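Local coordinates for dual specificity protein phosphatase 15 (Homo sapiens, PDB 1YZ4) that removes phosphate from phosphotyrosine, phosphoserine and phosphothreonine of proteins through the dual-specificity phosphatase domain that makes up this chain, at residues T35-H41 with I51-P57; I74-H78 with A104-V109. The protein carries 1 engineered substitution. One frame throughout, in Å; residues are numbered along the deposited sequence.

Contact 1: T35-H41 with I51-P57; sequences THIISIH and ITYLRIP. With BOG (octyl beta-D-glucopyranoside), chain C.
I37 lies alongside Y53 on one face of two parallel strands, both side chains pointing the same way. Its CD1 reaches the far end of the tyrosine ring, 4.0 Å from Y53 CE2, approaching at a slant. With CG1 beside the backbone N (chi1 -64°), the same branch also crosses I51, CG1 resting 3.7 Å from I51 CG2. S39 OG, weakly hydrogen-bonded to H90 NE2, comes to the Y53 ring at its edge, in plane, 3.7 Å from CD2; the phenol oxygen is hydrogen-bonded to the backbone N of L48. On the other face, H36, I38 and I40 run beside T52, L54 and I56. H36 CD2 sits 3.6 Å from T52 CB, while T35 OG1, also bonded to N86 N, shares a hydrogen bond with H36 ND1 in the imidazole plane, which would restrict the ring's rotation. I38 sends CG1 to L54 CB and CG2 to I56 CG1 (4.0 Å). Main-chain bonds alternate from T52 N to T35 O through to I56 N to S39 O (2.8 Å), and a last, weak one joins H41 N to I56 O. A water bridges T35 O and T52 OG1. H41 CE1 lies 3.5 Å from C6 of the octyl glucoside, which is hydrogen-bonded to E42 and R97. Helix 70-82 packs on the I38 and L54 face. This parallel pairing forms one margin of the central sheet of the cysteine-dependent protein phosphatase fold.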
loop_
_atom_site.group_PDB
_atom_site.type_symbol
_atom_site.label_atom_id
_atom_site.label_comp_id
_atom_site.label_asym_id
_atom_site.label_seq_id
_atom_site.Cartn_x
_atom_site.Cartn_y
_atom_site.Cartn_z
ATOM N N THR A 35 -13.295 -0.985 -1.510
ATOM C CA THR A 35 -13.804 -0.543 -2.811
ATOM C C THR A 35 -12.694 -0.404 -3.843
ATOM O O THR A 35 -12.955 -0.284 -5.038
ATOM C CB THR A 35 -14.513 0.821 -2.711
ATOM O OG1 THR A 35 -13.596 1.798 -2.199
ATOM C CG2 THR A 35 -15.740 0.724 -1.806
ATOM N N HIS A 36 -11.453 -0.406 -3.371
ATOM C CA HIS A 36 -10.303 -0.268 -4.254
ATOM C C HIS A 36 -9.181 -1.201 -3.849
ATOM O O HIS A 36 -8.969 -1.469 -2.668
ATOM C CB HIS A 36 -9.796 1.173 -4.240
ATOM C CG HIS A 36 -10.767 2.156 -4.809
ATOM N ND1 HIS A 36 -11.935 2.507 -4.165
ATOM C CD2 HIS A 36 -10.763 2.837 -5.981
ATOM C CE1 HIS A 36 -12.608 3.360 -4.916
ATOM N NE2 HIS A 36 -11.919 3.576 -6.023
ATOM N N ILE A 37 -8.451 -1.681 -4.841
ATOM C CA ILE A 37 -7.356 -2.596 -4.598
ATOM C C ILE A 37 -6.220 -2.321 -5.556
ATOM O O ILE A 37 -6.431 -2.001 -6.728
ATOM C CB ILE A 37 -7.781 -4.073 -4.818
ATOM C CG1 ILE A 37 -8.854 -4.486 -3.804
ATOM C CG2 ILE A 37 -6.548 -4.990 -4.731
ATOM C CD1 ILE A 37 -9.388 -5.928 -4.027
ATOM N N ILE A 38 -5.007 -2.431 -5.041
ATOM C CA ILE A 38 -3.830 -2.264 -5.859
ATOM C C ILE A 38 -3.208 -3.644 -5.815
ATOM O O ILE A 38 -2.865 -4.137 -4.741
ATOM C CB ILE A 38 -2.840 -1.252 -5.262
ATOM C CG1 ILE A 38 -3.448 0.154 -5.271
ATOM C CG2 ILE A 38 -1.524 -1.285 -6.051
ATOM C CD1 ILE A 38 -2.466 1.233 -4.835
ATOM N N SER A 39 -3.112 -4.291 -6.970
ATOM C CA SER A 39 -2.512 -5.609 -7.031
ATOM C C SER A 39 -1.092 -5.493 -7.572
ATOM O O SER A 39 -0.874 -5.031 -8.698
ATOM C CB SER A 39 -3.332 -6.530 -7.932
ATOM O OG SER A 39 -4.631 -6.711 -7.406
ATOM N N ILE A 40 -0.131 -5.895 -6.752
ATOM C CA ILE A 40 1.268 -5.875 -7.136
ATOM C C ILE A 40 1.635 -7.339 -7.328
ATOM O O ILE A 40 2.078 -8.012 -6.394
ATOM C CB ILE A 40 2.144 -5.261 -6.030
ATOM C CG1 ILE A 40 1.531 -3.945 -5.550
ATOM C CG2 ILE A 40 3.529 -4.975 -6.570
ATOM C CD1 ILE A 40 2.195 -3.383 -4.314
ATOM N N HIS A 41 1.427 -7.827 -8.545
ATOM C CA HIS A 41 1.691 -9.220 -8.877
ATOM C C HIS A 41 2.278 -9.264 -10.278
ATOM O O HIS A 41 1.904 -8.458 -11.122
ATOM C CB HIS A 41 0.371 -9.996 -8.832
ATOM C CG HIS A 41 0.532 -11.481 -8.880
ATOM N ND1 HIS A 41 1.320 -12.173 -7.983
ATOM C CD2 HIS A 41 -0.043 -12.415 -9.676
ATOM C CE1 HIS A 41 1.219 -13.469 -8.223
ATOM N NE2 HIS A 41 0.398 -13.642 -9.244
ATOM N N ILE A 51 -15.212 -3.520 -7.660
ATOM C CA ILE A 51 -13.948 -3.081 -7.078
ATOM C C ILE A 51 -13.089 -2.485 -8.187
ATOM O O ILE A 51 -13.002 -3.031 -9.284
ATOM C CB ILE A 51 -13.172 -4.249 -6.388
ATOM C CG1 ILE A 51 -13.939 -4.730 -5.147
ATOM C CG2 ILE A 51 -11.778 -3.782 -5.971
ATOM C CD1 ILE A 51 -13.225 -5.810 -4.334
ATOM N N THR A 52 -12.468 -1.350 -7.905
ATOM C CA THR A 52 -11.621 -0.697 -8.888
ATOM C C THR A 52 -10.180 -1.129 -8.652
ATOM O O THR A 52 -9.627 -0.917 -7.576
ATOM C CB THR A 52 -11.738 0.823 -8.778
ATOM O OG1 THR A 52 -13.118 1.191 -8.856
ATOM C CG2 THR A 52 -10.981 1.502 -9.910
ATOM N N TYR A 53 -9.580 -1.745 -9.661
ATOM C CA TYR A 53 -8.215 -2.228 -9.538
ATOM C C TYR A 53 -7.163 -1.375 -10.209
ATOM O O TYR A 53 -7.417 -0.650 -11.175
ATOM C CB TYR A 53 -8.074 -3.639 -10.123
ATOM C CG TYR A 53 -8.736 -4.741 -9.341
ATOM C CD1 TYR A 53 -10.120 -4.885 -9.343
ATOM C CD2 TYR A 53 -7.974 -5.661 -8.618
ATOM C CE1 TYR A 53 -10.735 -5.919 -8.651
ATOM C CE2 TYR A 53 -8.580 -6.706 -7.915
ATOM C CZ TYR A 53 -9.962 -6.827 -7.936
ATOM O OH TYR A 53 -10.580 -7.835 -7.241
ATOM N N LEU A 54 -5.959 -1.498 -9.679
ATOM C CA LEU A 54 -4.803 -0.827 -10.217
ATOM C C LEU A 54 -3.803 -1.976 -10.259
ATOM O O LEU A 54 -3.469 -2.556 -9.219
ATOM C CB LEU A 54 -4.321 0.277 -9.276
ATOM C CG LEU A 54 -3.258 1.180 -9.905
ATOM C CD1 LEU A 54 -3.870 1.891 -11.103
ATOM C CD2 LEU A 54 -2.741 2.187 -8.884
ATOM N N ARG A 55 -3.360 -2.335 -11.458
ATOM C CA ARG A 55 -2.406 -3.423 -11.609
ATOM C C ARG A 55 -0.972 -2.922 -11.702
ATOM O O ARG A 55 -0.652 -2.057 -12.519
ATOM C CB ARG A 55 -2.746 -4.262 -12.841
ATOM C CG ARG A 55 -3.876 -5.261 -12.625
ATOM C CD ARG A 55 -4.337 -5.869 -13.953
ATOM N NE ARG A 55 -5.309 -6.945 -13.777
ATOM C CZ ARG A 55 -6.021 -7.478 -14.768
ATOM N NH1 ARG A 55 -5.873 -7.028 -16.010
ATOM N NH2 ARG A 55 -6.870 -8.470 -14.522
ATOM N N ILE A 56 -0.124 -3.473 -10.841
ATOM C CA ILE A 56 1.291 -3.130 -10.785
ATOM C C ILE A 56 2.065 -4.447 -10.901
ATOM O O ILE A 56 2.273 -5.147 -9.910
ATOM C CB ILE A 56 1.638 -2.439 -9.447
ATOM C CG1 ILE A 56 0.804 -1.161 -9.290
ATOM C CG2 ILE A 56 3.126 -2.107 -9.399
ATOM C CD1 ILE A 56 1.052 -0.089 -10.373
ATOM N N PRO A 57 2.498 -4.794 -12.125
ATOM C CA PRO A 57 3.243 -6.016 -12.452
ATOM C C PRO A 57 4.699 -5.963 -12.033
ATOM O O PRO A 57 5.579 -5.760 -12.863
ATOM C CB PRO A 57 3.090 -6.099 -13.963
ATOM C CG PRO A 57 3.228 -4.649 -14.351
ATOM C CD PRO A 57 2.364 -3.933 -13.315
HETATM C C1 BOG C . 4.944 -17.305 -5.878
HETATM O O1 BOG C . 5.417 -18.655 -5.815
HETATM C C2 BOG C . 5.985 -16.364 -5.207
HETATM O O2 BOG C . 6.163 -16.725 -3.850
HETATM C C3 BOG C . 5.490 -14.917 -5.293
HETATM O O3 BOG C . 6.436 -14.047 -4.704
HETATM C C4 BOG C . 5.311 -14.561 -6.763
HETATM O O4 BOG C . 4.853 -13.226 -6.866
HETATM C C5 BOG C . 4.284 -15.528 -7.416
HETATM O O5 BOG C . 4.761 -16.890 -7.265
HETATM C C6 BOG C . 4.124 -15.210 -8.903
HETATM O O6 BOG C . 3.286 -16.165 -9.533
HETATM C "C1'" BOG C . 4.421 -19.668 -6.020
HETATM C "C2'" BOG C . 4.673 -20.711 -4.952
HETATM C "C3'" BOG C . 4.060 -20.240 -3.650
HETATM C "C4'" BOG C . 4.282 -21.203 -2.497
HETATM C "C5'" BOG C . 3.638 -20.689 -1.205
HETATM C "C6'" BOG C . 3.966 -19.231 -0.907
HETATM C "C7'" BOG C . 3.295 -18.782 0.365
HETATM C "C8'" BOG C . 3.616 -17.339 0.649
HETATM O O HOH W 1 -15.362 0.831 -6.746
#

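Contact 2: I74-H78 with A104-V109; sequences INFIH and AYVMTV
I77 lays its CG2 methyl over one face of the Y105 ring, 3.6 Å from the ring centroid and close to the ring normal, a CH-pi contact almost centred on the ring. I74 meets the same ring at its edge, CG2 lying 3.5 Å from Y105 CD1. With CG anti to the backbone N, the Y105 side chain reaches across to the other helix and brings its hydroxyl to H78. There H78 ND1 and Y105 OH share a hydrogen bond of 2.7 Å, nearly straight at 170°; the two rings meet rim to rim with their planes at 53°. R81 NH1 is a second hydrogen-bond partner of the hydroxyl, which is thus gripped by two bonds. The contact joins helix 70-82 to helix 97-110, which follows the phosphate-binding loop in this family; the short segments cross at -71° with axes 10.3 Å apart. I74 CG1 passes the CA of Y105, and CD1 goes on to A104, 4.2 Å from its CB. F141 of helix 132-143 touches I74, A104 and T108, and L149 and L153 of helix 145-157 also pack on I74. Near the histidine, V109 CG1 slides past H78 CE1 at 4.1 Å.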
loop_
_atom_site.group_PDB
_atom_site.type_symbol
_atom_site.label_atom_id
_atom_site.label_comp_id
_atom_site.label_asym_id
_atom_site.label_seq_id
_atom_site.Cartn_x
_atom_site.Cartn_y
_atom_site.Cartn_z
ATOM N N ILE A 74 0.137 6.240 -4.891
ATOM C CA ILE A 74 -0.240 7.177 -3.850
ATOM C C ILE A 74 -1.429 8.036 -4.282
ATOM O O ILE A 74 -2.278 8.384 -3.464
ATOM C CB ILE A 74 0.954 8.070 -3.471
ATOM C CG1 ILE A 74 2.003 7.220 -2.748
ATOM C CG2 ILE A 74 0.496 9.236 -2.613
ATOM C CD1 ILE A 74 3.270 7.965 -2.373
ATOM N N ASN A 75 -1.495 8.364 -5.567
ATOM C CA ASN A 75 -2.590 9.177 -6.071
ATOM C C ASN A 75 -3.865 8.364 -6.076
ATOM O O ASN A 75 -4.938 8.873 -5.756
ATOM C CB ASN A 75 -2.268 9.695 -7.472
ATOM C CG ASN A 75 -1.519 11.024 -7.438
ATOM O OD1 ASN A 75 -2.129 12.091 -7.400
ATOM N ND2 ASN A 75 -0.192 10.959 -7.428
ATOM N N PHE A 76 -3.735 7.092 -6.431
ATOM C CA PHE A 76 -4.864 6.171 -6.466
ATOM C C PHE A 76 -5.435 6.053 -5.046
ATOM O O PHE A 76 -6.622 6.293 -4.811
ATOM C CB PHE A 76 -4.379 4.804 -6.957
ATOM C CG PHE A 76 -5.473 3.780 -7.121
ATOM C CD1 PHE A 76 -6.334 3.826 -8.215
ATOM C CD2 PHE A 76 -5.600 2.735 -6.214
ATOM C CE1 PHE A 76 -7.303 2.838 -8.409
ATOM C CE2 PHE A 76 -6.568 1.737 -6.395
ATOM C CZ PHE A 76 -7.419 1.787 -7.495
ATOM N N ILE A 77 -4.571 5.696 -4.101
ATOM C CA ILE A 77 -4.977 5.539 -2.707
ATOM C C ILE A 77 -5.632 6.783 -2.118
ATOM O O ILE A 77 -6.690 6.703 -1.491
ATOM C CB ILE A 77 -3.770 5.159 -1.825
ATOM C CG1 ILE A 77 -3.312 3.737 -2.175
ATOM C CG2 ILE A 77 -4.142 5.269 -0.340
ATOM C CD1 ILE A 77 -1.930 3.384 -1.642
ATOM N N HIS A 78 -4.997 7.931 -2.317
ATOM C CA HIS A 78 -5.513 9.180 -1.783
ATOM C C HIS A 78 -6.906 9.485 -2.326
ATOM O O HIS A 78 -7.831 9.770 -1.558
ATOM C CB HIS A 78 -4.558 10.320 -2.117
ATOM C CG HIS A 78 -4.589 11.438 -1.127
ATOM N ND1 HIS A 78 -4.298 11.258 0.208
ATOM C CD2 HIS A 78 -4.856 12.757 -1.278
ATOM C CE1 HIS A 78 -4.383 12.416 0.836
ATOM N NE2 HIS A 78 -4.720 13.343 -0.044
ATOM N N ALA A 104 5.394 4.280 1.530
ATOM C CA ALA A 104 5.608 5.474 0.736
ATOM C C ALA A 104 4.403 6.407 0.875
ATOM O O ALA A 104 4.555 7.621 0.981
ATOM C CB ALA A 104 5.807 5.089 -0.713
ATOM N N TYR A 105 3.204 5.834 0.878
ATOM C CA TYR A 105 1.991 6.627 1.012
ATOM C C TYR A 105 1.929 7.344 2.356
ATOM O O TYR A 105 1.686 8.548 2.427
ATOM C CB TYR A 105 0.752 5.750 0.900
ATOM C CG TYR A 105 -0.514 6.556 1.040
ATOM C CD1 TYR A 105 -0.943 7.392 0.008
ATOM C CD2 TYR A 105 -1.262 6.526 2.220
ATOM C CE1 TYR A 105 -2.083 8.179 0.144
ATOM C CE2 TYR A 105 -2.409 7.315 2.364
ATOM C CZ TYR A 105 -2.808 8.136 1.317
ATOM O OH TYR A 105 -3.933 8.915 1.437
ATOM N N VAL A 106 2.125 6.578 3.425
ATOM C CA VAL A 106 2.077 7.125 4.770
ATOM C C VAL A 106 3.183 8.152 4.980
ATOM O O VAL A 106 3.006 9.122 5.714
ATOM C CB VAL A 106 2.179 5.999 5.816
ATOM C CG1 VAL A 106 2.161 6.581 7.230
ATOM C CG2 VAL A 106 1.007 5.033 5.628
ATOM N N MET A 107 4.323 7.949 4.332
ATOM C CA MET A 107 5.410 8.910 4.461
ATOM C C MET A 107 4.951 10.264 3.925
ATOM O O MET A 107 5.142 11.289 4.580
ATOM C CB MET A 107 6.643 8.447 3.678
ATOM C CG MET A 107 7.449 7.355 4.359
ATOM S SD MET A 107 8.647 6.582 3.252
ATOM C CE MET A 107 9.891 7.854 3.161
ATOM N N THR A 108 4.326 10.269 2.747
ATOM C CA THR A 108 3.885 11.529 2.160
ATOM C C THR A 108 2.765 12.229 2.929
ATOM O O THR A 108 2.803 13.454 3.071
ATOM C CB THR A 108 3.449 11.386 0.665
ATOM O OG1 THR A 108 2.023 11.438 0.567
ATOM C CG2 THR A 108 3.954 10.095 0.066
ATOM N N VAL A 109 1.783 11.484 3.438
ATOM C CA VAL A 109 0.694 12.131 4.178
ATOM C C VAL A 109 1.048 12.521 5.611
ATOM O O VAL A 109 0.350 13.329 6.212
ATOM C CB VAL A 109 -0.610 11.273 4.216
ATOM C CG1 VAL A 109 -1.119 11.050 2.812
ATOM C CG2 VAL A 109 -0.365 9.958 4.932
#

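In the fold
Contact 1 closes before contact 2 opens along the chain: strand 52-56 leads into helix 70-82, which then packs on the sheet. The two centres lie about 15 Å apart and touch through that helix. F76 presses on I38 and L54, its CD2 3.5 Å from I38 CG1, while I77 CG1 meets I38 CD1. Helix 70-82 is thus the shared element, F76 and I77 meeting the sheet while I74, I77 and H78 meet helix 97-110. Strand 87-91, beside 36-40, carries S91 at its end, the engineered residue at the predicted phosphocysteine position. The I40 side chain is about 4 Å from that of S91, whereas the side chain of I77 is about 12 Å from it; contact 2 is a buried helix-helix junction farther from the active-site position.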